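Local coordinates for peroxisomal acyl-CoA oxidase 1A (Solanum lycopersicum, PDB 2FON), which probably catalyses the FAD-dependent oxidation of acyl-CoA esters in peroxisomal beta-oxidation, at residues Leu120-Phe125 / Leu144-Gln149; Gly167-Ala172 / Ser185-Ser190; Val206-Leu211 / Tyr218-Phe223; Pro237-Gly242 / Asp264-Pro269. All blocks are in the same frame, centred on the assembly; numbering follows the deposited sequence.

Interaction 1. Residues Leu120-Phe125 / Leu144-Gln149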
loop_
_atom_site.group_PDB
_atom_site.type_symbol
_atom_site.label_atom_id
_atom_site.label_comp_id
_atom_site.label_asym_id
_atom_site.label_seq_id
_atom_site.Cartn_x
_atom_site.Cartn_y
_atom_site.Cartn_z
ATOM N N LEU B 120 -17.363 17.255 6.565
ATOM C CA LEU B 120 -16.655 18.486 6.913
ATOM C C LEU B 120 -17.501 19.576 7.637
ATOM O O LEU B 120 -17.019 20.275 8.593
ATOM C CB LEU B 120 -15.874 18.997 5.706
ATOM C CG LEU B 120 -14.781 17.913 5.716
ATOM C CD1 LEU B 120 -14.778 16.941 4.495
ATOM C CD2 LEU B 120 -13.368 18.446 6.113
ATOM N N HIS B 121 -18.767 19.681 7.230
ATOM C CA HIS B 121 -19.674 20.632 7.820
ATOM C C HIS B 121 -19.747 20.354 9.331
ATOM O O HIS B 121 -19.321 21.189 10.112
ATOM C CB HIS B 121 -21.003 20.525 7.093
ATOM C CG HIS B 121 -22.133 21.252 7.744
ATOM N ND1 HIS B 121 -22.484 22.545 7.403
ATOM C CD2 HIS B 121 -23.018 20.856 8.685
ATOM C CE1 HIS B 121 -23.510 22.926 8.138
ATOM N NE2 HIS B 121 -23.854 21.922 8.923
ATOM N N TRP B 122 -20.211 19.169 9.737
ATOM C CA TRP B 122 -20.208 18.753 11.138
ATOM C C TRP B 122 -18.827 18.556 11.743
ATOM O O TRP B 122 -18.603 18.854 12.915
ATOM C CB TRP B 122 -20.973 17.468 11.250
ATOM C CG TRP B 122 -22.380 17.696 10.824
ATOM C CD1 TRP B 122 -22.942 17.366 9.616
ATOM C CD2 TRP B 122 -23.393 18.369 11.577
ATOM N NE1 TRP B 122 -24.267 17.767 9.606
ATOM C CE2 TRP B 122 -24.561 18.394 10.780
ATOM C CE3 TRP B 122 -23.434 18.915 12.860
ATOM C CZ2 TRP B 122 -25.750 18.962 11.200
ATOM C CZ3 TRP B 122 -24.653 19.488 13.308
ATOM C CH2 TRP B 122 -25.789 19.503 12.470
ATOM N N GLY B 123 -17.892 18.099 10.910
ATOM C CA GLY B 123 -16.622 17.625 11.381
ATOM C C GLY B 123 -15.605 18.709 11.533
ATOM O O GLY B 123 -14.761 18.588 12.392
ATOM N N MET B 124 -15.657 19.768 10.708
ATOM C CA MET B 124 -14.641 20.835 10.772
ATOM C C MET B 124 -15.226 22.259 10.796
ATOM O O MET B 124 -14.741 23.100 11.550
ATOM C CB MET B 124 -13.641 20.726 9.620
ATOM C CG MET B 124 -12.709 19.511 9.650
ATOM S SD MET B 124 -11.268 19.579 10.784
ATOM C CE MET B 124 -10.085 20.608 9.896
ATOM N N PHE B 125 -16.256 22.524 9.976
ATOM C CA PHE B 125 -16.851 23.853 9.841
ATOM C C PHE B 125 -17.504 24.273 11.142
ATOM O O PHE B 125 -17.236 25.344 11.649
ATOM C CB PHE B 125 -17.854 23.865 8.681
ATOM C CG PHE B 125 -18.643 25.150 8.525
ATOM C CD1 PHE B 125 -18.076 26.269 7.909
ATOM C CD2 PHE B 125 -19.978 25.221 8.941
ATOM C CE1 PHE B 125 -18.806 27.451 7.710
ATOM C CE2 PHE B 125 -20.724 26.408 8.776
ATOM C CZ PHE B 125 -20.128 27.531 8.156
ATOM N N LEU B 144 -27.784 28.422 12.264
ATOM C CA LEU B 144 -27.876 28.201 10.824
ATOM C C LEU B 144 -27.269 26.861 10.395
ATOM O O LEU B 144 -27.916 26.052 9.736
ATOM C CB LEU B 144 -27.187 29.349 10.071
ATOM C CG LEU B 144 -27.824 30.760 10.173
ATOM C CD1 LEU B 144 -27.068 31.768 9.332
ATOM C CD2 LEU B 144 -29.363 30.751 9.833
ATOM N N ALA B 145 -26.012 26.625 10.772
ATOM C CA ALA B 145 -25.316 25.364 10.485
ATOM C C ALA B 145 -25.988 24.129 11.106
ATOM O O ALA B 145 -25.953 23.077 10.490
ATOM C CB ALA B 145 -23.879 25.454 10.933
ATOM N N TYR B 146 -26.557 24.252 12.317
ATOM C CA TYR B 146 -27.231 23.124 12.984
ATOM C C TYR B 146 -28.444 22.622 12.242
ATOM O O TYR B 146 -28.706 21.408 12.225
ATOM C CB TYR B 146 -27.604 23.396 14.436
ATOM C CG TYR B 146 -26.437 23.377 15.376
ATOM C CD1 TYR B 146 -26.459 24.076 16.594
ATOM C CD2 TYR B 146 -25.300 22.707 15.040
ATOM C CE1 TYR B 146 -25.351 24.072 17.465
ATOM C CE2 TYR B 146 -24.195 22.687 15.871
ATOM C CZ TYR B 146 -24.206 23.366 17.077
ATOM O OH TYR B 146 -23.054 23.276 17.853
ATOM N N LYS B 147 -29.170 23.546 11.610
ATOM C CA LYS B 147 -30.308 23.170 10.749
ATOM C C LYS B 147 -29.933 23.101 9.292
ATOM O O LYS B 147 -30.797 22.916 8.442
ATOM C CB LYS B 147 -31.483 24.127 10.897
ATOM C CG LYS B 147 -32.064 24.146 12.256
ATOM C CD LYS B 147 -32.905 25.367 12.406
ATOM C CE LYS B 147 -32.623 26.097 13.707
ATOM N NZ LYS B 147 -33.585 27.259 13.782
ATOM N N MET B 148 -28.661 23.302 8.981
ATOM C CA MET B 148 -28.250 23.221 7.603
ATOM C C MET B 148 -29.011 24.164 6.743
ATOM O O MET B 148 -29.323 23.808 5.626
ATOM C CB MET B 148 -28.440 21.805 7.027
ATOM C CG MET B 148 -27.653 20.723 7.765
ATOM S SD MET B 148 -27.363 19.222 6.824
ATOM C CE MET B 148 -26.109 19.898 5.756
ATOM N N GLN B 149 -29.329 25.353 7.241
ATOM C CA GLN B 149 -29.719 26.448 6.354
ATOM C C GLN B 149 -28.483 27.002 5.649
ATOM O O GLN B 149 -28.609 27.851 4.786
ATOM C CB GLN B 149 -30.437 27.565 7.099
ATOM C CG GLN B 149 -31.864 27.178 7.633
ATOM C CD GLN B 149 -32.307 28.018 8.812
ATOM O OE1 GLN B 149 -32.225 29.250 8.792
ATOM N NE2 GLN B 149 -32.750 27.353 9.859
#

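Interaction 2. Residues Gly167-Ala172 / Ser185-Ser190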
loop_
_atom_site.group_PDB
_atom_site.type_symbol
_atom_site.label_atom_id
_atom_site.label_comp_id
_atom_site.label_asym_id
_atom_site.label_seq_id
_atom_site.Cartn_x
_atom_site.Cartn_y
_atom_site.Cartn_z
ATOM N N GLY B 167 2.611 29.443 6.331
ATOM C CA GLY B 167 3.111 30.016 5.109
ATOM C C GLY B 167 2.060 30.160 4.053
ATOM O O GLY B 167 2.421 30.326 2.911
ATOM N N LEU B 168 0.777 30.078 4.411
ATOM C CA LEU B 168 -0.304 30.268 3.424
ATOM C C LEU B 168 -0.191 31.634 2.745
ATOM O O LEU B 168 0.281 32.620 3.339
ATOM C CB LEU B 168 -1.698 30.221 4.058
ATOM C CG LEU B 168 -2.151 28.943 4.753
ATOM C CD1 LEU B 168 -3.354 29.218 5.631
ATOM C CD2 LEU B 168 -2.415 27.723 3.841
ATOM N N GLU B 169 -0.665 31.704 1.508
ATOM C CA GLU B 169 -0.522 32.947 0.752
ATOM C C GLU B 169 -1.814 33.735 0.636
ATOM O O GLU B 169 -1.756 34.912 0.293
ATOM C CB GLU B 169 0.036 32.702 -0.662
ATOM C CG GLU B 169 1.329 31.934 -0.780
ATOM C CD GLU B 169 1.700 31.713 -2.270
ATOM O OE1 GLU B 169 1.935 32.724 -2.999
ATOM O OE2 GLU B 169 1.751 30.526 -2.705
ATOM N N THR B 170 -2.960 33.111 0.873
ATOM C CA THR B 170 -4.234 33.842 0.795
ATOM C C THR B 170 -4.201 35.002 1.786
ATOM O O THR B 170 -3.805 34.787 2.931
ATOM C CB THR B 170 -5.453 32.951 1.121
ATOM O OG1 THR B 170 -5.457 31.792 0.277
ATOM C CG2 THR B 170 -6.734 33.709 0.870
ATOM N N THR B 171 -4.600 36.217 1.360
ATOM C CA THR B 171 -4.644 37.363 2.279
ATOM C C THR B 171 -6.023 37.937 2.590
ATOM O O THR B 171 -6.924 37.942 1.764
ATOM C CB THR B 171 -3.729 38.555 1.841
ATOM O OG1 THR B 171 -4.158 39.060 0.565
ATOM C CG2 THR B 171 -2.261 38.176 1.793
ATOM N N ALA B 172 -6.152 38.473 3.805
ATOM C CA ALA B 172 -7.365 39.126 4.284
ATOM C C ALA B 172 -6.996 40.507 4.781
ATOM O O ALA B 172 -6.371 40.628 5.850
ATOM C CB ALA B 172 -7.945 38.354 5.381
ATOM N N SER B 185 -6.580 36.039 -3.396
ATOM C CA SER B 185 -5.634 34.986 -3.728
ATOM C C SER B 185 -4.572 35.642 -4.602
ATOM O O SER B 185 -4.713 35.805 -5.806
ATOM C CB SER B 185 -6.329 33.833 -4.442
ATOM O OG SER B 185 -7.456 33.354 -3.695
ATOM N N PRO B 186 -3.452 36.011 -4.017
ATOM C CA PRO B 186 -2.564 36.755 -4.905
ATOM C C PRO B 186 -2.010 35.880 -6.046
ATOM O O PRO B 186 -1.649 36.405 -7.054
ATOM C CB PRO B 186 -1.425 37.147 -3.978
ATOM C CG PRO B 186 -1.402 35.931 -2.963
ATOM C CD PRO B 186 -2.857 35.739 -2.699
ATOM N N THR B 187 -1.877 34.564 -5.878
ATOM C CA THR B 187 -1.188 33.782 -6.911
ATOM C C THR B 187 -1.934 32.492 -7.206
ATOM O O THR B 187 -2.694 32.007 -6.377
ATOM C CB THR B 187 0.224 33.311 -6.435
ATOM O OG1 THR B 187 0.075 32.531 -5.220
ATOM C CG2 THR B 187 1.175 34.462 -6.228
ATOM N N LEU B 188 -1.640 31.899 -8.358
ATOM C CA LEU B 188 -2.107 30.559 -8.656
ATOM C C LEU B 188 -1.964 29.592 -7.465
ATOM O O LEU B 188 -2.949 28.983 -7.065
ATOM C CB LEU B 188 -1.407 30.009 -9.897
ATOM C CG LEU B 188 -1.989 28.623 -10.180
ATOM C CD1 LEU B 188 -3.158 28.599 -11.249
ATOM C CD2 LEU B 188 -0.860 27.680 -10.552
ATOM N N THR B 189 -0.794 29.509 -6.852
ATOM C CA THR B 189 -0.547 28.505 -5.856
ATOM C C THR B 189 -1.220 28.808 -4.520
ATOM O O THR B 189 -1.242 27.945 -3.597
ATOM C CB THR B 189 0.936 28.350 -5.526
ATOM O OG1 THR B 189 1.399 29.594 -5.015
ATOM C CG2 THR B 189 1.767 27.901 -6.723
ATOM N N SER B 190 -1.760 30.017 -4.381
ATOM C CA SER B 190 -2.393 30.358 -3.127
ATOM C C SER B 190 -3.780 29.873 -3.238
ATOM O O SER B 190 -4.515 29.903 -2.257
ATOM C CB SER B 190 -2.442 31.837 -2.913
ATOM O OG SER B 190 -3.307 32.444 -3.877
#

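Interaction 3. Residues Val206-Leu211 / Tyr218-Phe223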
loop_
_atom_site.group_PDB
_atom_site.type_symbol
_atom_site.label_atom_id
_atom_site.label_comp_id
_atom_site.label_asym_id
_atom_site.label_seq_id
_atom_site.Cartn_x
_atom_site.Cartn_y
_atom_site.Cartn_z
ATOM N N VAL B 206 -15.103 28.582 6.302
ATOM C CA VAL B 206 -14.078 29.251 7.078
ATOM C C VAL B 206 -12.876 29.165 6.186
ATOM O O VAL B 206 -12.483 28.072 5.796
ATOM C CB VAL B 206 -13.767 28.519 8.352
ATOM C CG1 VAL B 206 -12.614 29.186 9.079
ATOM C CG2 VAL B 206 -15.020 28.481 9.265
ATOM N N VAL B 207 -12.339 30.334 5.813
ATOM C CA VAL B 207 -11.150 30.505 4.970
ATOM C C VAL B 207 -10.045 31.001 5.867
ATOM O O VAL B 207 -10.135 32.089 6.425
ATOM C CB VAL B 207 -11.417 31.605 3.916
ATOM C CG1 VAL B 207 -10.193 31.964 3.126
ATOM C CG2 VAL B 207 -12.516 31.180 2.997
ATOM N N TYR B 208 -9.009 30.195 6.030
ATOM C CA TYR B 208 -7.733 30.664 6.630
ATOM C C TYR B 208 -6.903 31.581 5.686
ATOM O O TYR B 208 -6.718 31.276 4.528
ATOM C CB TYR B 208 -6.961 29.468 7.237
ATOM C CG TYR B 208 -7.761 29.001 8.407
ATOM C CD1 TYR B 208 -8.781 28.048 8.259
ATOM C CD2 TYR B 208 -7.625 29.635 9.643
ATOM C CE1 TYR B 208 -9.588 27.698 9.359
ATOM C CE2 TYR B 208 -8.406 29.299 10.718
ATOM C CZ TYR B 208 -9.380 28.344 10.580
ATOM O OH TYR B 208 -10.138 28.054 11.699
ATOM N N ALA B 209 -6.458 32.718 6.188
ATOM C CA ALA B 209 -5.703 33.699 5.405
ATOM C C ALA B 209 -4.863 34.565 6.332
ATOM O O ALA B 209 -5.089 34.612 7.559
ATOM C CB ALA B 209 -6.641 34.574 4.601
ATOM N N ARG B 210 -3.885 35.248 5.764
ATOM C CA ARG B 210 -3.013 36.055 6.595
ATOM C C ARG B 210 -3.754 37.354 6.812
ATOM O O ARG B 210 -4.122 38.015 5.845
ATOM C CB ARG B 210 -1.662 36.354 5.936
ATOM C CG ARG B 210 -1.003 35.247 5.122
ATOM C CD ARG B 210 0.474 35.639 4.804
ATOM N NE ARG B 210 1.202 35.633 6.076
ATOM C CZ ARG B 210 1.554 34.524 6.732
ATOM N NH1 ARG B 210 1.322 33.326 6.198
ATOM N NH2 ARG B 210 2.149 34.612 7.920
ATOM N N LEU B 211 -3.969 37.727 8.063
ATOM C CA LEU B 211 -4.566 39.011 8.372
ATOM C C LEU B 211 -3.571 40.187 8.163
ATOM O O LEU B 211 -2.504 40.235 8.803
ATOM C CB LEU B 211 -5.181 39.007 9.792
ATOM C CG LEU B 211 -5.717 40.325 10.346
ATOM C CD1 LEU B 211 -6.819 40.934 9.497
ATOM C CD2 LEU B 211 -6.221 40.102 11.741
ATOM N N TYR B 218 -0.354 40.061 10.826
ATOM C CA TYR B 218 -0.604 39.503 12.152
ATOM C C TYR B 218 -0.804 37.978 12.078
ATOM O O TYR B 218 -1.259 37.352 13.034
ATOM C CB TYR B 218 -1.809 40.194 12.822
ATOM C CG TYR B 218 -1.529 41.602 13.246
ATOM C CD1 TYR B 218 -1.878 42.694 12.432
ATOM C CD2 TYR B 218 -0.882 41.859 14.455
ATOM C CE1 TYR B 218 -1.590 43.999 12.822
ATOM C CE2 TYR B 218 -0.586 43.158 14.852
ATOM C CZ TYR B 218 -0.934 44.231 14.044
ATOM O OH TYR B 218 -0.626 45.539 14.489
ATOM N N GLY B 219 -0.472 37.385 10.940
ATOM C CA GLY B 219 -0.555 35.924 10.805
ATOM C C GLY B 219 -1.923 35.309 10.481
ATOM O O GLY B 219 -2.917 36.003 10.312
ATOM N N VAL B 220 -1.972 33.988 10.414
ATOM C CA VAL B 220 -3.143 33.327 9.875
ATOM C C VAL B 220 -4.429 33.367 10.760
ATOM O O VAL B 220 -4.372 33.117 11.957
ATOM C CB VAL B 220 -2.771 31.922 9.483
ATOM C CG1 VAL B 220 -3.998 31.136 9.170
ATOM C CG2 VAL B 220 -1.815 31.961 8.291
ATOM N N ASN B 221 -5.567 33.735 10.158
ATOM C CA ASN B 221 -6.840 33.627 10.850
ATOM C C ASN B 221 -7.972 33.073 10.039
ATOM O O ASN B 221 -7.858 32.875 8.847
ATOM C CB ASN B 221 -7.271 34.963 11.360
ATOM C CG ASN B 221 -6.486 35.396 12.535
ATOM O OD1 ASN B 221 -6.971 35.387 13.661
ATOM N ND2 ASN B 221 -5.250 35.787 12.290
ATOM N N GLY B 222 -9.089 32.826 10.706
ATOM C CA GLY B 222 -10.229 32.160 10.077
ATOM C C GLY B 222 -11.259 33.194 9.714
ATOM O O GLY B 222 -11.583 34.025 10.541
ATOM N N PHE B 223 -11.770 33.143 8.491
ATOM C CA PHE B 223 -12.828 34.041 8.082
ATOM C C PHE B 223 -14.007 33.274 7.538
ATOM O O PHE B 223 -13.845 32.329 6.760
ATOM C CB PHE B 223 -12.308 34.984 7.026
ATOM C CG PHE B 223 -11.130 35.757 7.474
ATOM C CD1 PHE B 223 -9.886 35.154 7.574
ATOM C CD2 PHE B 223 -11.262 37.083 7.844
ATOM C CE1 PHE B 223 -8.790 35.875 8.004
ATOM C CE2 PHE B 223 -10.183 37.827 8.276
ATOM C CZ PHE B 223 -8.945 37.234 8.364
#

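Interaction 4. Residues Pro237-Gly242 / Asp264-Pro269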
loop_
_atom_site.group_PDB
_atom_site.type_symbol
_atom_site.label_atom_id
_atom_site.label_comp_id
_atom_site.label_asym_id
_atom_site.label_seq_id
_atom_site.Cartn_x
_atom_site.Cartn_y
_atom_site.Cartn_z
ATOM N N PRO B 237 -19.830 37.082 -6.860
ATOM C CA PRO B 237 -18.760 37.804 -7.616
ATOM C C PRO B 237 -17.398 37.651 -7.011
ATOM O O PRO B 237 -17.218 37.625 -5.798
ATOM C CB PRO B 237 -19.212 39.265 -7.578
ATOM C CG PRO B 237 -20.667 39.203 -7.472
ATOM C CD PRO B 237 -21.023 37.931 -6.676
ATOM N N GLY B 238 -16.443 37.477 -7.897
ATOM C CA GLY B 238 -15.021 37.366 -7.532
ATOM C C GLY B 238 -14.574 36.013 -7.024
ATOM O O GLY B 238 -13.409 35.831 -6.792
ATOM N N VAL B 239 -15.487 35.073 -6.863
ATOM C CA VAL B 239 -15.151 33.754 -6.336
ATOM C C VAL B 239 -15.097 32.781 -7.505
ATOM O O VAL B 239 -15.977 32.839 -8.358
ATOM C CB VAL B 239 -16.265 33.242 -5.323
ATOM C CG1 VAL B 239 -16.169 31.768 -5.101
ATOM C CG2 VAL B 239 -16.227 34.019 -3.986
ATOM N N THR B 240 -14.072 31.917 -7.544
ATOM C CA THR B 240 -13.906 30.838 -8.528
ATOM C C THR B 240 -13.851 29.510 -7.726
ATOM O O THR B 240 -13.030 29.359 -6.827
ATOM C CB THR B 240 -12.576 31.055 -9.353
ATOM O OG1 THR B 240 -12.724 32.173 -10.252
ATOM C CG2 THR B 240 -12.219 29.847 -10.206
ATOM N N VAL B 241 -14.748 28.567 -7.997
ATOM C CA VAL B 241 -14.776 27.317 -7.221
ATOM C C VAL B 241 -15.018 26.123 -8.102
ATOM O O VAL B 241 -15.880 26.175 -8.954
ATOM C CB VAL B 241 -15.979 27.197 -6.271
ATOM C CG1 VAL B 241 -15.501 26.715 -4.923
ATOM C CG2 VAL B 241 -16.830 28.466 -6.208
ATOM N N GLY B 242 -14.327 25.029 -7.841
ATOM C CA GLY B 242 -14.729 23.783 -8.424
ATOM C C GLY B 242 -14.082 22.615 -7.728
ATOM O O GLY B 242 -13.468 22.743 -6.661
ATOM N N ASP B 264 -10.895 36.854 -5.967
ATOM C CA ASP B 264 -10.475 38.116 -6.568
ATOM C C ASP B 264 -11.061 39.262 -5.761
ATOM O O ASP B 264 -12.139 39.778 -6.084
ATOM C CB ASP B 264 -10.947 38.149 -8.007
ATOM C CG ASP B 264 -10.460 39.362 -8.785
ATOM O OD1 ASP B 264 -9.657 40.191 -8.272
ATOM O OD2 ASP B 264 -10.900 39.489 -9.953
ATOM N N HIS B 265 -10.343 39.684 -4.721
ATOM C CA HIS B 265 -10.783 40.793 -3.869
ATOM C C HIS B 265 -12.212 40.596 -3.405
ATOM O O HIS B 265 -13.084 41.362 -3.680
ATOM C CB HIS B 265 -10.576 42.149 -4.566
ATOM C CG HIS B 265 -9.161 42.384 -5.001
ATOM N ND1 HIS B 265 -8.665 41.926 -6.206
ATOM C CD2 HIS B 265 -8.125 42.997 -4.381
ATOM C CE1 HIS B 265 -7.395 42.274 -6.322
ATOM N NE2 HIS B 265 -7.040 42.911 -5.221
ATOM N N VAL B 266 -12.461 39.528 -2.691
ATOM C CA VAL B 266 -13.793 39.282 -2.241
ATOM C C VAL B 266 -13.957 39.995 -0.940
ATOM O O VAL B 266 -13.054 39.965 -0.084
ATOM C CB VAL B 266 -14.073 37.842 -2.108
ATOM C CG1 VAL B 266 -15.276 37.624 -1.220
ATOM C CG2 VAL B 266 -14.314 37.301 -3.488
ATOM N N ARG B 267 -15.105 40.664 -0.821
ATOM C CA ARG B 267 -15.341 41.545 0.269
ATOM C C ARG B 267 -16.279 40.959 1.257
ATOM O O ARG B 267 -17.334 40.399 0.892
ATOM C CB ARG B 267 -15.796 42.887 -0.247
ATOM C CG ARG B 267 -14.630 43.826 -0.354
ATOM C CD ARG B 267 -14.960 44.946 -1.228
ATOM N NE ARG B 267 -13.725 45.426 -1.828
ATOM C CZ ARG B 267 -13.044 46.486 -1.413
ATOM N NH1 ARG B 267 -13.490 47.204 -0.386
ATOM N NH2 ARG B 267 -11.912 46.807 -2.033
ATOM N N ILE B 268 -15.873 41.057 2.519
ATOM C CA ILE B 268 -16.560 40.384 3.613
ATOM C C ILE B 268 -16.793 41.407 4.790
ATOM O O ILE B 268 -16.045 42.367 4.928
ATOM C CB ILE B 268 -15.710 39.093 3.873
ATOM C CG1 ILE B 268 -16.463 37.818 3.466
ATOM C CG2 ILE B 268 -14.983 39.024 5.245
ATOM C CD1 ILE B 268 -17.203 37.879 2.085
ATOM N N PRO B 269 -17.868 41.285 5.594
ATOM C CA PRO B 269 -17.876 42.230 6.753
ATOM C C PRO B 269 -16.863 41.835 7.832
ATOM O O PRO B 269 -16.492 40.700 7.920
ATOM C CB PRO B 269 -19.287 42.095 7.332
ATOM C CG PRO B 269 -20.056 41.304 6.358
ATOM C CD PRO B 269 -19.075 40.441 5.591
#

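Interaction 1. Residues Leu120-Phe125 / Leu144-Gln149
The imidazole of His121 reaches out of one helix to a backbone carbonyl at the end of another: NE2 donates to Ala145 O at 2.9 Å. The oxygen lies close to the plane of the ring, while the donor is tilted 28° from the carbonyl plane. This joins the two consecutive helices 118-132 and 135-146 of the all-helical N-terminal domain of the acyl-CoA oxidase fold. The second helix ends there in a Schellman motif, with Met148 at positive phi and Gln149 N bonded back to Leu144 O at 3.0 Å. A chi1 of 169° sets the imidazole anti to the main-chain nitrogen and aims it across the gap. Its other nitrogen, ND1, is bonded to Gly152 N, so both ring nitrogens have partners and the ring's rotation is fixed. A leucine in place of His121 would probably leave Ala145 O without this donor and Gly152 N without its acceptor. Trp122 lies beside this bond, one face of its indole over His121 CD2. The far edge of the indole abuts the second helix, CH2 lying 3.5 Å from Tyr146 O and CZ3 3.7 Å from Tyr146 CD2; Arg109 adds a cation-pi contact. Met148 bends so that CE comes over one face of the imidazole, while SD makes a loose, oblique Met-aromatic contact 5.5 Å from the centroid of the Trp122 five-membered ring. The methyl of Ala145 touches two rings, CB being 3.8 Å from His121 CE1 and, at the ring edge, 3.9 Å from Phe125 CE2.

Interaction 2. Residues Gly167-Ala172 / Ser185-Ser190
The carboxylate of Glu169 takes one hydroxyl on each oxygen: Thr187 OG1 donates to OE1 at 2.9 Å and Thr189 OG1 to OE2 at 2.5 Å. It thereby ties the approach to strand 171-175 to the 3-10 turn 188-190, which links two strands of the middle beta domain. The two bonds differ in geometry. OE2 is met on its syn side, whereas the hydroxyl of Thr187 comes from well above the carboxylate plane, 54° out of it. Beyond CG the glutamate is extended (chi2 177°), which carries the acid group out to both threonines. An alanine at Glu169 would probably leave both threonine hydroxyls without this acceptor and the 3-10 turn less firmly held.

Other polar groups are satisfied from outside or within the turn. Glu158 bonds through OE1 to Glu169 N and through OE2 to Thr170 OG1, and Ser185 OG is paired with Phe263 N. Thr189 also packs on Tyr645 of the second subunit. Thr187 O accepts twice, from Ser190 N at 3.0 Å and from Ser190 OG at 2.6 Å, the hydroxyl lying in the carbonyl plane on a lone pair. Ser190 CB rests 3.5 Å from Glu169 CB.

Interaction 3. Residues Val206-Leu211 / Tyr218-Phe223
The Tyr208 ring lies with one face over Gly222, whose CA is 3.9 Å from the ring centroid and 30° off the normal, a CH-pi contact. Val220 CG1 sits near the plane of that ring at its edge, and 3.9 Å from Tyr208 CB. Having no side chain, Gly222 lets the ring settle onto the backbone; the same ring meets Tyr154, an FAD-binding residue, and its OH is bonded to Gln132. Phe223 is met edge-on: Val207 O lies in its plane, 3.3 Å from CD1, with Ala209 O and Leu211 CB further along the rim, and Phe181 meets this ring edge-to-face. Tyr218 presents its edge to Leu211 O and stacks on Tyr286. These rings decorate an antiparallel beta hairpin of the middle domain, strands 204-213 and 216-226, whose short segments run at 148° to each other. Val207 with Phe223 and Ala209 with Asn221 are hydrogen-bonded pairs, each closed by two bonds; Asn221 N reaches Ala209 O at 2.8 Å, with 167° at the hydrogen. Past these pairs the register slips in a beta bulge: Leu211 stands opposite both Tyr218 and Gly219, its O accepting from Tyr218 N and its N donating to Gly219 O, both at 3.0 Å. Gly219 O takes a second bond from Asn221 ND2 at 3.1 Å, the two donors arriving on opposite faces of the carbonyl plane. Arg210, on the Tyr208 and Val220 face, bends at chi3; its NH1 passes 4.0 Å from Val220 CG2, NE forms a salt bridge to Asp217, and NH1 is bonded to Gln166 O and Leu168 O.

Interaction 4. Residues Pro237-Gly242 / Asp264-Pro269
Hydrogen bonding across the contact comes down to one backbone link, from Asp264 N to Gly238 O, 2.8 Å long with 148° at the hydrogen and the donor tilted slightly out of the carbonyl plane. It joins the residue just before strand 239-243 to the turn that carries the chain from strand 258-263 of the three-stranded antiparallel sheet into strand 266-269 of the mixed sheet. Gly238 takes a positive phi (80°), which favours glycine.

The apolar part rests on Val266. With chi1 at 161°, its CG1 is anti to the main-chain nitrogen and CG2 faces the other segment, lying 3.8 Å from Val239 CG2. The same methyl lies 3.7 Å from both Pro237 O and Gly238 O, beside two carbonyls as well as a valine. Behind the contact, Val239 packs on Leu261 and Phe263, and Thr240 packs on Trp653 of the second subunit.

Charged and aromatic groups act within the turn. His265 ND1 donates to Asp264 OD1 at 2.9 Å, with the oxygen near the imidazole plane, and the ring stacks on that of His184. The neighbouring carboxylate would probably favour a protonated imidazole.

Since the bond across the gap is made by main-chain atoms and the other direct contacts are methyl packing, the attachment depends mostly on backbone shape and little on charge, at a surface contact between the residues leading into strands 239-243 and 266-269.

Overall arrangement
Interactions 2 and 3 share a sheet: Thr170 O lies 2.9 Å from Arg210 N, and Ala172 N lies 2.9 Å from Arg210 O, both probable hydrogen bonds between strands 171-175 and 204-213. Interaction 1 joins this beta domain from the helical side, Phe125 CD1 packing 4.0 Å from Val206 CG2 of interaction 3. Interaction 4 touches neither interaction 2 nor interaction 3, its nearest atoms being about 5 Å from each. Toward the flavin, Leu120 of interaction 1 touches the FAD, the Tyr208 side chain is about 7 Å away and that of Thr170 about 11 Å. Interaction 4 lies away from the annotated sites, near the second subunit.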